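Membrane protein (Acinetobacter baumannii AB307-0294, PDB 5DL5) probably forms an OprD-family beta-barrel channel in the outer membrane through which small molecules, antibiotics among them, can cross. Local coordinates at residues R41-K44 and K48-S51; S102-W107 and D174-D179; G111-A116 and T122-T127; D170-Q175 and A180-R185; Y402-A407 and I413-E418. One frame throughout, in Å; residues are numbered along the deposited sequence.

How the interactions relate
From the N terminus, interaction 1 closes a short turn between strands 29-43 and 50-62. Interaction 2 then spans a long excursion, joining the start of strand 106-118 to the loop that follows strand 160-171. Within that span lies interaction 3, the hairpin of strands 106-118 and 121-125, which takes up strand 106-118 where interaction 2 leaves it. The first segment of interaction 4 overlaps the second of interaction 2 at Asp-174 and Gln-175, and the contact folds the loop back on itself. Last comes interaction 5, the hairpin of strands 394-404 and 416-428. Far apart in sequence from interaction 1, it nevertheless touches it, because strand 416-428 pairs with strand 29-43 to close the barrel.

Interaction 1. Residues R41-K44 and K48-S51; sequences RDKK and KDTS. With C8E ((hydroxyethyloxy)tri(ethyloxy)octane), chain B.
The backbone N of Lys-43 gives a nearly straight hydrogen bond (169°) to OD1 of Asp-49, 2.7 Å away, and meets that oxygen from above the carboxylate plane. Asp-49 manages this because its CG stands anti to its own carbonyl carbon (chi1 -75°), which brings the carboxylate over to the opposite chain at the mouth of the turn. Its OD2 lies 4.3 Å from OD1 of Asp-42, a pair of like charges that solvent probably eases, since both residues are exposed. Further into the hairpin, Arg-41 and Thr-50 form an antiparallel hydrogen-bonded pair: Arg-41 N reaches Thr-50 O at 2.9 Å, and Thr-50 N reaches Arg-41 O at 3.0 Å. Their side chains run side by side in the same direction, with Arg-41 CB 3.4 Å from Thr-50 OG1, a hydroxyl that also bonds to Asn-92. From CG to NE the arginine is extended, and it delivers its guanidinium to a bound C8E detergent. NH1 meets ether oxygen O15 at 2.9 Å and NH2 meets O18 at 3.2 Å, while NE makes a salt bridge to Glu-418, so all three nitrogens of the group have a partner. Strand 29-43 has strand 50-62 as one neighbour and strand 416-428 as the other, where Asp-42 bonds to the backbone of Asn-417 and Lys-43 NZ to the carbonyl of Ile-413.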
# COMPACT_ATOMS: atom_id res chain seq x y z
N ARG A 41 15.29 11.76 -2.06
CA ARG A 41 14.47 12.99 -2.06
C ARG A 41 15.38 14.19 -1.77
O ARG A 41 16.00 14.27 -0.66
CB ARG A 41 13.50 12.91 -0.91
CG ARG A 41 12.42 11.86 -1.16
CD ARG A 41 11.09 12.09 -0.38
NE ARG A 41 10.23 10.94 -0.68
CZ ARG A 41 9.13 10.60 -0.03
NH1 ARG A 41 8.75 11.28 0.98
NH2 ARG A 41 8.45 9.55 -0.38
N ASP A 42 15.51 15.08 -2.77
CA ASP A 42 16.24 16.33 -2.67
C ASP A 42 15.28 17.42 -2.32
O ASP A 42 14.31 17.64 -3.05
CB ASP A 42 16.91 16.63 -4.00
CG ASP A 42 17.94 15.53 -4.37
OD1 ASP A 42 18.26 14.63 -3.54
OD2 ASP A 42 18.43 15.51 -5.51
N LYS A 43 15.49 18.08 -1.21
CA LYS A 43 14.55 19.11 -0.70
C LYS A 43 15.24 20.51 -0.66
O LYS A 43 16.41 20.61 -0.92
CB LYS A 43 13.96 18.64 0.61
CG LYS A 43 13.34 17.23 0.53
CD LYS A 43 12.15 17.23 1.45
CE LYS A 43 11.56 15.86 1.65
NZ LYS A 43 10.63 15.92 2.77
N LYS A 44 14.53 21.60 -0.40
CA LYS A 44 15.20 22.91 -0.49
C LYS A 44 16.14 23.10 0.78
O LYS A 44 16.17 22.25 1.70
CB LYS A 44 14.27 24.05 -0.81
CG LYS A 44 12.85 24.01 -0.27
CD LYS A 44 12.15 25.37 -0.46
CE LYS A 44 10.72 25.25 -0.00
NZ LYS A 44 10.11 26.51 0.45
N LYS A 48 15.55 18.41 5.16
CA LYS A 48 16.37 17.18 5.16
C LYS A 48 16.29 16.32 3.88
O LYS A 48 15.30 15.67 3.67
CB LYS A 48 15.90 16.20 6.27
CG LYS A 48 16.08 16.59 7.74
CD LYS A 48 14.84 16.21 8.58
CE LYS A 48 15.07 16.37 10.08
NZ LYS A 48 15.91 15.26 10.61
N ASP A 49 17.40 16.18 3.18
CA ASP A 49 17.52 15.30 2.04
C ASP A 49 17.65 13.84 2.51
O ASP A 49 18.29 13.59 3.55
CB ASP A 49 18.76 15.65 1.24
CG ASP A 49 18.60 16.91 0.41
OD1 ASP A 49 17.59 17.67 0.47
OD2 ASP A 49 19.57 17.14 -0.32
N THR A 50 17.00 12.91 1.81
CA THR A 50 17.10 11.53 2.18
C THR A 50 17.68 10.80 0.95
O THR A 50 17.49 11.19 -0.23
CB THR A 50 15.81 10.94 2.68
OG1 THR A 50 14.81 11.15 1.69
CG2 THR A 50 15.38 11.48 4.15
N SER A 51 18.44 9.76 1.26
CA SER A 51 18.96 8.79 0.26
C SER A 51 19.12 7.43 0.91
O SER A 51 19.80 7.31 1.95
CB SER A 51 20.31 9.26 -0.29
OG SER A 51 20.86 8.18 -1.09
C6 C8E B . 11.57 7.60 10.20
C7 C8E B . 12.19 7.80 8.79
C8 C8E B . 12.23 9.25 8.25
O9 C8E B . 12.04 9.38 6.79
C10 C8E B . 10.91 10.22 6.59
C11 C8E B . 9.62 9.38 6.64
O12 C8E B . 8.55 10.03 5.99
C13 C8E B . 8.69 10.27 4.58
C14 C8E B . 8.04 9.16 3.78
O15 C8E B . 7.15 9.61 2.77
C16 C8E B . 6.06 10.48 3.14
C17 C8E B . 4.93 10.09 2.18
O18 C8E B . 5.58 9.59 0.97
C19 C8E B . 4.92 8.50 0.33
C20 C8E B . 5.63 8.19 -0.98
O21 C8E B . 4.96 7.31 -1.92

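Interaction 2. Residues S102-W107 and D174-D179; sequences SAYDHW and DQINTD. With C8E ((hydroxyethyloxy)tri(ethyloxy)octane), chain C; PO4 (phosphate ion), chain E.
Ile-176 makes the whole apolar contact, fitting against Tyr-104 and Trp-107. Its CG1 lies over one face of the Tyr-104 ring, 4.2 Å from the centroid and displaced toward the rim near CZ, a CH-pi contact. The CD1 methyl goes to Trp-107 instead, 3.4 Å from CB, the two side chains crossing at about a right angle. This division of labour follows from the bend at chi2 of Ile-176 (-50°), which turns CD1 away from the tyrosine. No hydrogen bond joins the two segments. In the porin barrel the contact ties the loop after strand 160-171 to the beginning of strand 106-118, and Asn-177 shapes that loop with an Asx turn, its OD1 accepting from Asp-179 N at 3.0 Å. Polar contacts gather round bound molecules. Asp-105 N donates to O3 of a phosphate, probably from the crystallisation liquor, at 3.0 Å, and phosphate O4 stands 3.8 Å above the centre of the His-106 ring. His-98, whose ring stacks with Tyr-104, is a further phosphate ligand. At its edge, His-106 uses ND1 to donate to ether O9 of a C8E detergent, 3.2 Å away.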
# COMPACT_ATOMS: atom_id res chain seq x y z
N SER A 102 21.77 6.28 12.73
CA SER A 102 22.55 5.52 11.69
C SER A 102 21.76 4.40 11.11
O SER A 102 20.82 3.82 11.75
CB SER A 102 23.95 5.06 12.21
OG SER A 102 23.80 4.27 13.35
N ALA A 103 22.03 4.11 9.85
CA ALA A 103 21.39 2.99 9.22
C ALA A 103 21.84 1.63 9.77
O ALA A 103 22.95 1.47 10.07
CB ALA A 103 21.58 3.08 7.76
N TYR A 104 20.96 0.65 9.93
CA TYR A 104 21.32 -0.73 10.19
C TYR A 104 22.12 -1.26 9.00
O TYR A 104 21.80 -1.06 7.82
CB TYR A 104 20.12 -1.64 10.34
CG TYR A 104 19.66 -1.80 11.77
CD1 TYR A 104 19.16 -0.72 12.48
CD2 TYR A 104 19.88 -3.01 12.46
CE1 TYR A 104 18.72 -0.88 13.77
CE2 TYR A 104 19.60 -3.15 13.82
CZ TYR A 104 18.97 -2.08 14.44
OH TYR A 104 18.63 -2.17 15.73
N ASP A 105 23.14 -2.01 9.31
CA ASP A 105 23.99 -2.54 8.22
C ASP A 105 23.19 -3.68 7.51
O ASP A 105 23.30 -3.86 6.33
CB ASP A 105 25.24 -3.19 8.79
CG ASP A 105 26.24 -3.50 7.68
OD1 ASP A 105 26.48 -2.60 6.82
OD2 ASP A 105 26.69 -4.66 7.59
N HIS A 106 22.56 -4.56 8.26
CA HIS A 106 21.87 -5.73 7.72
C HIS A 106 20.73 -6.07 8.70
O HIS A 106 20.78 -5.67 9.86
CB HIS A 106 22.76 -6.97 7.47
CG HIS A 106 23.61 -7.38 8.66
ND1 HIS A 106 23.18 -8.25 9.66
CD2 HIS A 106 24.84 -6.98 9.04
CE1 HIS A 106 24.11 -8.35 10.60
NE2 HIS A 106 25.15 -7.65 10.21
N TRP A 107 19.67 -6.67 8.19
CA TRP A 107 18.58 -7.04 9.04
C TRP A 107 17.78 -8.17 8.41
O TRP A 107 17.75 -8.38 7.20
CB TRP A 107 17.60 -5.82 9.26
CG TRP A 107 17.05 -5.13 7.99
CD1 TRP A 107 15.79 -5.21 7.50
CD2 TRP A 107 17.78 -4.24 7.06
NE1 TRP A 107 15.67 -4.44 6.30
CE2 TRP A 107 16.89 -3.87 6.03
CE3 TRP A 107 19.07 -3.73 7.04
CZ2 TRP A 107 17.29 -3.01 4.99
CZ3 TRP A 107 19.45 -2.90 6.02
CH2 TRP A 107 18.57 -2.54 5.02
N ASP A 174 10.66 -1.13 7.84
CA ASP A 174 11.88 -0.58 8.39
C ASP A 174 12.03 -0.76 9.89
O ASP A 174 12.72 0.06 10.58
CB ASP A 174 11.93 0.94 8.05
CG ASP A 174 10.82 1.76 8.76
OD1 ASP A 174 9.77 1.20 9.19
OD2 ASP A 174 11.04 2.98 8.95
N GLN A 175 11.35 -1.79 10.41
CA GLN A 175 11.39 -2.08 11.80
C GLN A 175 11.92 -3.53 11.99
O GLN A 175 11.48 -4.45 11.28
CB GLN A 175 9.97 -1.95 12.44
CG GLN A 175 9.27 -0.60 12.17
CD GLN A 175 9.93 0.51 12.95
OE1 GLN A 175 10.37 0.29 14.04
NE2 GLN A 175 10.06 1.69 12.34
N ILE A 176 12.77 -3.67 13.01
CA ILE A 176 13.32 -5.00 13.50
C ILE A 176 12.42 -5.69 14.56
O ILE A 176 12.34 -6.90 14.60
CB ILE A 176 14.71 -4.76 14.20
CG1 ILE A 176 15.67 -4.06 13.24
CG2 ILE A 176 15.29 -6.02 14.84
CD1 ILE A 176 15.71 -4.75 11.92
N ASN A 177 11.80 -4.90 15.43
CA ASN A 177 10.88 -5.40 16.47
C ASN A 177 9.71 -5.97 15.76
O ASN A 177 9.30 -5.41 14.70
CB ASN A 177 10.45 -4.21 17.31
CG ASN A 177 9.74 -4.59 18.62
OD1 ASN A 177 8.52 -4.91 18.68
ND2 ASN A 177 10.52 -4.49 19.71
N THR A 178 9.12 -7.02 16.32
CA THR A 178 7.99 -7.69 15.67
C THR A 178 6.63 -6.97 15.84
O THR A 178 5.72 -7.29 15.17
CB THR A 178 7.88 -9.11 16.21
OG1 THR A 178 7.76 -9.00 17.63
CG2 THR A 178 9.22 -9.86 15.98
N ASP A 179 6.51 -5.98 16.70
CA ASP A 179 5.30 -5.25 16.83
C ASP A 179 5.66 -3.74 16.85
O ASP A 179 5.86 -3.10 17.93
CB ASP A 179 4.52 -5.66 18.09
CG ASP A 179 3.07 -5.15 18.07
OD1 ASP A 179 2.64 -4.67 17.00
OD2 ASP A 179 2.31 -5.22 19.10
C8 C8E C . 20.01 -10.29 10.05
O9 C8E C . 20.94 -10.44 8.99
C10 C8E C . 20.44 -10.31 7.64
C11 C8E C . 21.44 -10.83 6.62
O12 C8E C . 20.87 -10.91 5.30
C13 C8E C . 21.01 -12.19 4.66
C14 C8E C . 20.57 -12.20 3.19
O15 C8E C . 21.10 -11.05 2.57
C16 C8E C . 20.39 -10.52 1.44
C17 C8E C . 20.49 -11.48 0.29
O18 C8E C . 20.35 -10.73 -0.93
C19 C8E C . 21.63 -10.52 -1.55
C20 C8E C . 21.77 -11.28 -2.81
O21 C8E C . 22.90 -10.68 -3.44
P PO4 E . 24.20 -3.58 12.64
O1 PO4 E . 23.61 -3.75 14.04
O2 PO4 E . 25.71 -3.90 12.60
O3 PO4 E . 24.04 -2.11 12.22
O4 PO4 E . 23.49 -4.53 11.67

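Interaction 3. Residues G111-A116 and T122-T127; sequences GGSVKA and TVRYGT
Lys-115 and Arg-124 sit opposite each other in a non-hydrogen-bonded pair and send their side chains the same way, side by side. The lysine CG occupies the position between backbone N and carbonyl carbon (chi1 54°) and the chain is extended beyond it. The arginine starts out anti to its backbone N but kinks at chi3 (-60°), which lays its guanidinium alongside the lysine, with Lys-115 CD 3.7 Å from NH2. The two cations lie 4.0 Å apart, NZ to NH2; Lys-115 NZ and Arg-124 NH1 both form salt bridges to OE1 of Glu-62, which probably offsets their charge. Ser-113 OG lies in the guanidinium plane at its edge and accepts from NH1 of Arg-124 at 3.0 Å. A water joins this same hydroxyl to the carbonyl O of Thr-127.

The opposite face carries Val-114, Tyr-125, Ala-116 and Val-123. Val-114 CG2 meets the edge of the tyrosine ring, lying 4.2 Å from CB of Tyr-125; these two are on the surface, consistent with a membrane-facing wall. Paired backbone bonds link Val-114 with Tyr-125 and Ala-116 with Val-123. The chain turns a corner at Gly-126 and Thr-127; Gly-126 has backbone angles suited to glycine, and its CA lies 3.4 Å from Gly-112 O. Thr-127 N donates to the same Gly-112 O at 2.8 Å. Strand 70-83 flanks the hairpin beside strand 106-118 and strand 150-157 beside strand 121-125, while Thr-127, at the corner, packs on Tyr-146 and Thr-148 of strand 146-148.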
# COMPACT_ATOMS: atom_id res chain seq x y z
N GLY A 111 8.41 -14.68 9.85
CA GLY A 111 7.85 -15.66 10.74
C GLY A 111 7.04 -16.64 9.94
O GLY A 111 7.14 -16.72 8.71
N GLY A 112 6.27 -17.40 10.61
CA GLY A 112 5.52 -18.56 10.02
C GLY A 112 4.06 -18.42 10.37
O GLY A 112 3.59 -17.52 11.20
N SER A 113 3.31 -19.31 9.70
CA SER A 113 1.92 -19.50 9.97
C SER A 113 1.53 -20.94 9.79
O SER A 113 2.30 -21.79 9.19
CB SER A 113 1.07 -18.59 9.06
OG SER A 113 1.30 -18.83 7.67
N VAL A 114 0.40 -21.25 10.41
CA VAL A 114 -0.27 -22.51 10.19
C VAL A 114 -1.62 -22.23 9.56
O VAL A 114 -2.17 -21.17 9.79
CB VAL A 114 -0.38 -23.38 11.48
CG1 VAL A 114 1.01 -23.79 11.88
CG2 VAL A 114 -1.14 -22.68 12.62
N LYS A 115 -2.15 -23.19 8.78
CA LYS A 115 -3.38 -22.96 8.06
C LYS A 115 -4.18 -24.20 7.98
O LYS A 115 -3.63 -25.29 8.14
CB LYS A 115 -3.08 -22.45 6.63
CG LYS A 115 -2.18 -23.25 5.79
CD LYS A 115 -1.76 -22.53 4.51
CE LYS A 115 -1.02 -23.54 3.66
NZ LYS A 115 -0.37 -22.89 2.49
N ALA A 116 -5.49 -24.03 7.93
CA ALA A 116 -6.43 -25.09 7.90
C ALA A 116 -7.49 -24.75 6.89
O ALA A 116 -7.76 -23.57 6.68
CB ALA A 116 -7.02 -25.31 9.30
N THR A 122 -10.51 -21.02 4.27
CA THR A 122 -9.20 -21.16 4.87
C THR A 122 -9.10 -20.27 6.10
O THR A 122 -9.69 -19.15 6.15
CB THR A 122 -8.16 -20.78 3.82
OG1 THR A 122 -8.32 -21.67 2.72
CG2 THR A 122 -6.71 -20.95 4.30
N VAL A 123 -8.39 -20.75 7.13
CA VAL A 123 -8.00 -19.96 8.29
C VAL A 123 -6.48 -20.00 8.38
O VAL A 123 -5.86 -21.05 8.32
CB VAL A 123 -8.64 -20.43 9.62
CG1 VAL A 123 -8.30 -19.47 10.78
CG2 VAL A 123 -10.17 -20.52 9.48
N ARG A 124 -5.85 -18.86 8.49
CA ARG A 124 -4.41 -18.77 8.65
C ARG A 124 -4.08 -18.02 9.94
O ARG A 124 -4.54 -16.87 10.13
CB ARG A 124 -3.84 -18.10 7.47
CG ARG A 124 -2.36 -17.88 7.52
CD ARG A 124 -1.86 -17.12 6.33
NE ARG A 124 -2.08 -17.73 5.02
CZ ARG A 124 -1.24 -18.60 4.45
NH1 ARG A 124 -0.18 -19.12 5.13
NH2 ARG A 124 -1.49 -19.07 3.22
N TYR A 125 -3.24 -18.62 10.76
CA TYR A 125 -2.80 -18.06 11.99
C TYR A 125 -1.25 -17.89 11.98
O TYR A 125 -0.50 -18.87 11.80
CB TYR A 125 -3.18 -19.02 13.09
CG TYR A 125 -2.61 -18.53 14.40
CD1 TYR A 125 -2.91 -17.23 14.87
CD2 TYR A 125 -1.82 -19.34 15.18
CE1 TYR A 125 -2.41 -16.77 16.08
CE2 TYR A 125 -1.32 -18.89 16.39
CZ TYR A 125 -1.64 -17.62 16.82
OH TYR A 125 -1.19 -17.19 18.01
N GLY A 126 -0.80 -16.67 12.19
CA GLY A 126 0.56 -16.34 12.28
C GLY A 126 0.93 -15.13 11.46
O GLY A 126 0.13 -14.22 11.28
N THR A 127 2.18 -15.10 11.02
CA THR A 127 2.76 -13.98 10.31
C THR A 127 2.38 -13.98 8.86
O THR A 127 2.55 -15.00 8.21
CB THR A 127 4.29 -14.02 10.40
OG1 THR A 127 4.57 -14.06 11.77
CG2 THR A 127 4.92 -12.63 10.03
O HOH W 1 3.52 -17.26 6.87
O HOH W 2 -1.67 -21.30 1.16

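Interaction 4. Residues D170-Q175 and A180-R185; sequences DQMSDQ and ADASGR
Ala-180 is clasped between Asp-170 and Met-172. Its O accepts from Met-172 N at 2.9 Å and its N donates to Asp-170 O at 2.7 Å. Gln-175 closes in on the same place: a bend at chi2 (-72°) folds the chain back, so that CG lies 3.2 Å from Ala-180 O and 3.3 Å from Asp-181 O. Beside this, Met-172 CG rests 3.6 Å from Ala-182 N. A single bridge, Gln-171 with Ala-180, ends strand 160-171, and a type I turn follows on each side, Met-172 to Gln-175 and Asp-181 to Gly-184, building the loop before strand 190-200. Asp-181 keeps the second turn in shape, OD1 accepting from Arg-185 N at 3.0 Å, and its OD2 bonds to Ala-310 N. The buried carboxylates of Asp-170 and Asp-181 meet sparsely: they stand nearly perpendicular (87°), with only OD2 of Asp-170 touching, 3.5 Å from CB of Asp-181. A water spans Asp-174 OD2 and Ala-182 O. The loose, solvent side is at the exposed Gly-184, whose CA is merely brushed by Gln-175 OE1 at 3.9 Å.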
# COMPACT_ATOMS: atom_id res chain seq x y z
N ASP A 170 1.98 -5.67 14.25
CA ASP A 170 2.24 -5.05 12.93
C ASP A 170 3.70 -4.74 12.87
O ASP A 170 4.20 -4.09 13.73
CB ASP A 170 1.37 -3.80 12.83
CG ASP A 170 1.69 -2.94 11.56
OD1 ASP A 170 2.26 -3.44 10.61
OD2 ASP A 170 1.41 -1.74 11.60
N GLN A 171 4.39 -5.30 11.89
CA GLN A 171 5.85 -5.09 11.77
C GLN A 171 6.15 -4.40 10.40
O GLN A 171 6.11 -5.05 9.35
CB GLN A 171 6.62 -6.46 11.81
CG GLN A 171 8.16 -6.21 11.79
CD GLN A 171 9.06 -7.48 11.98
OE1 GLN A 171 8.65 -8.55 11.79
NE2 GLN A 171 10.26 -7.28 12.26
N MET A 172 6.40 -3.10 10.45
CA MET A 172 6.59 -2.33 9.24
C MET A 172 7.97 -2.62 8.64
O MET A 172 8.86 -3.22 9.29
CB MET A 172 6.47 -0.82 9.50
CG MET A 172 5.30 -0.20 8.74
SD MET A 172 5.50 -0.33 6.96
CE MET A 172 6.78 0.94 6.71
N SER A 173 8.08 -2.27 7.37
CA SER A 173 9.25 -2.65 6.57
C SER A 173 10.61 -2.24 7.11
O SER A 173 11.59 -2.92 6.90
CB SER A 173 9.06 -2.00 5.17
OG SER A 173 7.81 -2.47 4.65
N ASP A 174 10.66 -1.13 7.84
CA ASP A 174 11.88 -0.58 8.39
C ASP A 174 12.03 -0.76 9.89
O ASP A 174 12.72 0.06 10.58
CB ASP A 174 11.93 0.94 8.05
CG ASP A 174 10.82 1.76 8.76
OD1 ASP A 174 9.77 1.20 9.19
OD2 ASP A 174 11.04 2.98 8.95
N GLN A 175 11.35 -1.79 10.41
CA GLN A 175 11.39 -2.08 11.80
C GLN A 175 11.92 -3.53 11.99
O GLN A 175 11.48 -4.45 11.28
CB GLN A 175 9.97 -1.95 12.44
CG GLN A 175 9.27 -0.60 12.17
CD GLN A 175 9.93 0.51 12.95
OE1 GLN A 175 10.37 0.29 14.04
NE2 GLN A 175 10.06 1.69 12.34
N ALA A 180 5.83 -3.22 15.64
CA ALA A 180 6.28 -1.79 15.45
C ALA A 180 5.92 -1.27 14.09
O ALA A 180 6.38 -1.77 13.08
CB ALA A 180 7.79 -1.58 15.76
N ASP A 181 5.03 -0.29 14.05
CA ASP A 181 4.60 0.33 12.78
C ASP A 181 5.65 1.35 12.36
O ASP A 181 6.76 1.33 12.91
CB ASP A 181 3.17 0.92 12.99
CG ASP A 181 3.12 2.22 13.81
OD1 ASP A 181 4.15 2.76 14.36
OD2 ASP A 181 2.00 2.78 13.91
N ALA A 182 5.35 2.24 11.41
CA ALA A 182 6.34 3.13 10.79
C ALA A 182 6.80 4.10 11.84
O ALA A 182 7.90 4.64 11.72
CB ALA A 182 5.75 3.96 9.60
N SER A 183 5.97 4.35 12.83
CA SER A 183 6.41 5.16 13.93
C SER A 183 7.03 4.40 15.13
O SER A 183 7.32 5.04 16.14
CB SER A 183 5.28 6.01 14.44
OG SER A 183 4.71 6.79 13.38
N GLY A 184 7.29 3.09 15.03
CA GLY A 184 7.84 2.39 16.19
C GLY A 184 6.78 2.00 17.25
O GLY A 184 7.15 1.53 18.28
N ARG A 185 5.49 2.13 16.98
CA ARG A 185 4.47 1.89 17.99
C ARG A 185 3.78 0.55 17.65
O ARG A 185 3.57 0.20 16.46
CB ARG A 185 3.45 3.03 17.99
CG ARG A 185 4.00 4.31 18.66
CD ARG A 185 3.02 5.47 18.76
NE ARG A 185 2.44 5.84 17.45
CZ ARG A 185 2.75 6.90 16.69
NH1 ARG A 185 3.74 7.70 17.04
NH2 ARG A 185 2.08 7.16 15.55
O HOH W 3 9.62 4.90 9.78

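Interaction 5. Residues Y402-A407 and I413-E418; sequences YRASDA and IGDTNE
Arg-403 reaches across to Asn-417, its NH1 donating to OD1 at 2.9 Å. A bend at chi2 (-61°) carries the Arg-403 chain across Asp-415 toward Asn-417. The oxygen lies in the guanidinium plane, and the amide is nearly coplanar with that plane (25° apart), so the two flat groups meet edge on. The same NH1 turns back to its own strand and donates to Tyr-402 O at 2.7 Å. That carbonyl oxygen is gripped twice, for Thr-416 N also donates to it, at 3.0 Å, and the two donors arrive from opposite faces of its plane. Tyr-402 N donates in return to Thr-416 O at 2.8 Å, completing an antiparallel hydrogen-bonded pair. Asp-415 does different work: OD1 takes the N-H of Ala-404 at 3.0 Å, nearly in line with its C-O bond, whereas OD2 lies 3.5 Å from Arg-403 CD and well out of the guanidinium plane, so only charge, not an N-H, links it to the arginine. On the Tyr-402 side, the ring edge meets a backbone carbonyl, CD2 lying 3.2 Å from Gly-414 O.

A second shell holds these groups in place. Thr-416 OG1 donates to Gly-414 O at 2.9 Å, and a water spans Tyr-402 OH and Gly-414 N. Tyr-402 OH also bonds to Glu-374, and Asp-415 N to Gln-409. In the barrel wall, strand 394-404 runs between strands 371-384 and 416-428, and the latter pairs in turn with strand 29-43, as the last strand joins the first.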
# COMPACT_ATOMS: atom_id res chain seq x y z
N TYR A 402 7.74 17.64 -7.14
CA TYR A 402 6.68 17.95 -6.26
C TYR A 402 6.85 19.33 -5.67
O TYR A 402 7.95 19.68 -5.23
CB TYR A 402 6.58 16.91 -5.16
CG TYR A 402 5.61 17.26 -4.06
CD1 TYR A 402 4.25 16.95 -4.18
CD2 TYR A 402 6.04 17.91 -2.91
CE1 TYR A 402 3.35 17.25 -3.19
CE2 TYR A 402 5.14 18.30 -1.92
CZ TYR A 402 3.79 17.93 -2.05
OH TYR A 402 2.86 18.24 -1.12
N ARG A 403 5.76 20.14 -5.70
CA ARG A 403 5.80 21.46 -5.15
C ARG A 403 4.55 21.76 -4.33
O ARG A 403 3.50 21.33 -4.69
CB ARG A 403 5.94 22.54 -6.26
CG ARG A 403 7.27 22.56 -7.03
CD ARG A 403 8.50 22.82 -6.19
NE ARG A 403 9.78 22.69 -6.96
CZ ARG A 403 10.46 21.56 -7.18
NH1 ARG A 403 10.04 20.38 -6.74
NH2 ARG A 403 11.61 21.60 -7.85
N ALA A 404 4.66 22.60 -3.29
CA ALA A 404 3.52 22.86 -2.46
C ALA A 404 3.58 24.28 -1.99
O ALA A 404 4.66 24.89 -2.01
CB ALA A 404 3.48 21.86 -1.30
N SER A 405 2.47 24.82 -1.54
CA SER A 405 2.56 26.21 -0.96
C SER A 405 3.39 26.27 0.34
O SER A 405 3.76 25.25 0.97
CB SER A 405 1.18 26.91 -0.73
OG SER A 405 0.23 26.08 -0.31
N ASP A 406 3.66 27.48 0.75
CA ASP A 406 4.48 27.76 1.96
C ASP A 406 3.98 27.06 3.24
O ASP A 406 4.82 26.59 4.06
CB ASP A 406 4.48 29.25 2.27
CG ASP A 406 5.10 30.03 1.21
OD1 ASP A 406 5.82 29.37 0.45
OD2 ASP A 406 4.95 31.30 1.15
N ALA A 407 2.64 26.96 3.36
CA ALA A 407 1.96 26.45 4.52
C ALA A 407 2.01 24.91 4.62
O ALA A 407 1.63 24.38 5.59
CB ALA A 407 0.51 26.94 4.44
N ILE A 413 5.24 16.99 3.22
CA ILE A 413 6.50 16.54 2.62
C ILE A 413 7.38 17.70 2.31
O ILE A 413 8.51 17.75 2.67
CB ILE A 413 6.23 15.72 1.31
CG1 ILE A 413 5.50 14.37 1.69
CG2 ILE A 413 7.53 15.40 0.61
CD1 ILE A 413 4.85 13.65 0.49
N GLY A 414 6.88 18.71 1.62
CA GLY A 414 7.80 19.84 1.34
C GLY A 414 8.25 19.73 -0.13
O GLY A 414 8.18 18.64 -0.71
N ASP A 415 8.73 20.85 -0.73
CA ASP A 415 9.15 20.79 -2.11
C ASP A 415 10.25 19.72 -2.29
O ASP A 415 11.22 19.73 -1.49
CB ASP A 415 9.71 22.11 -2.58
CG ASP A 415 8.67 23.20 -2.68
OD1 ASP A 415 7.50 23.00 -2.45
OD2 ASP A 415 9.06 24.26 -3.07
N THR A 416 10.17 18.92 -3.35
CA THR A 416 10.99 17.72 -3.54
C THR A 416 11.07 17.28 -4.97
O THR A 416 10.08 17.33 -5.70
CB THR A 416 10.32 16.51 -2.79
OG1 THR A 416 10.29 16.77 -1.39
CG2 THR A 416 11.03 15.19 -3.05
N ASN A 417 12.24 16.79 -5.32
CA ASN A 417 12.54 16.04 -6.48
C ASN A 417 12.90 14.66 -5.92
O ASN A 417 13.95 14.50 -5.29
CB ASN A 417 13.74 16.70 -7.22
CG ASN A 417 13.46 18.22 -7.57
OD1 ASN A 417 12.30 18.70 -7.58
ND2 ASN A 417 14.51 18.97 -7.84
N GLU A 418 12.15 13.68 -6.31
CA GLU A 418 12.27 12.32 -5.80
C GLU A 418 12.67 11.44 -6.95
O GLU A 418 12.09 11.54 -8.01
CB GLU A 418 10.97 11.75 -5.26
CG GLU A 418 11.13 10.28 -4.76
CD GLU A 418 9.89 9.63 -4.11
OE1 GLU A 418 8.94 9.36 -4.78
OE2 GLU A 418 9.89 9.33 -2.89
O HOH W 4 4.04 18.99 1.35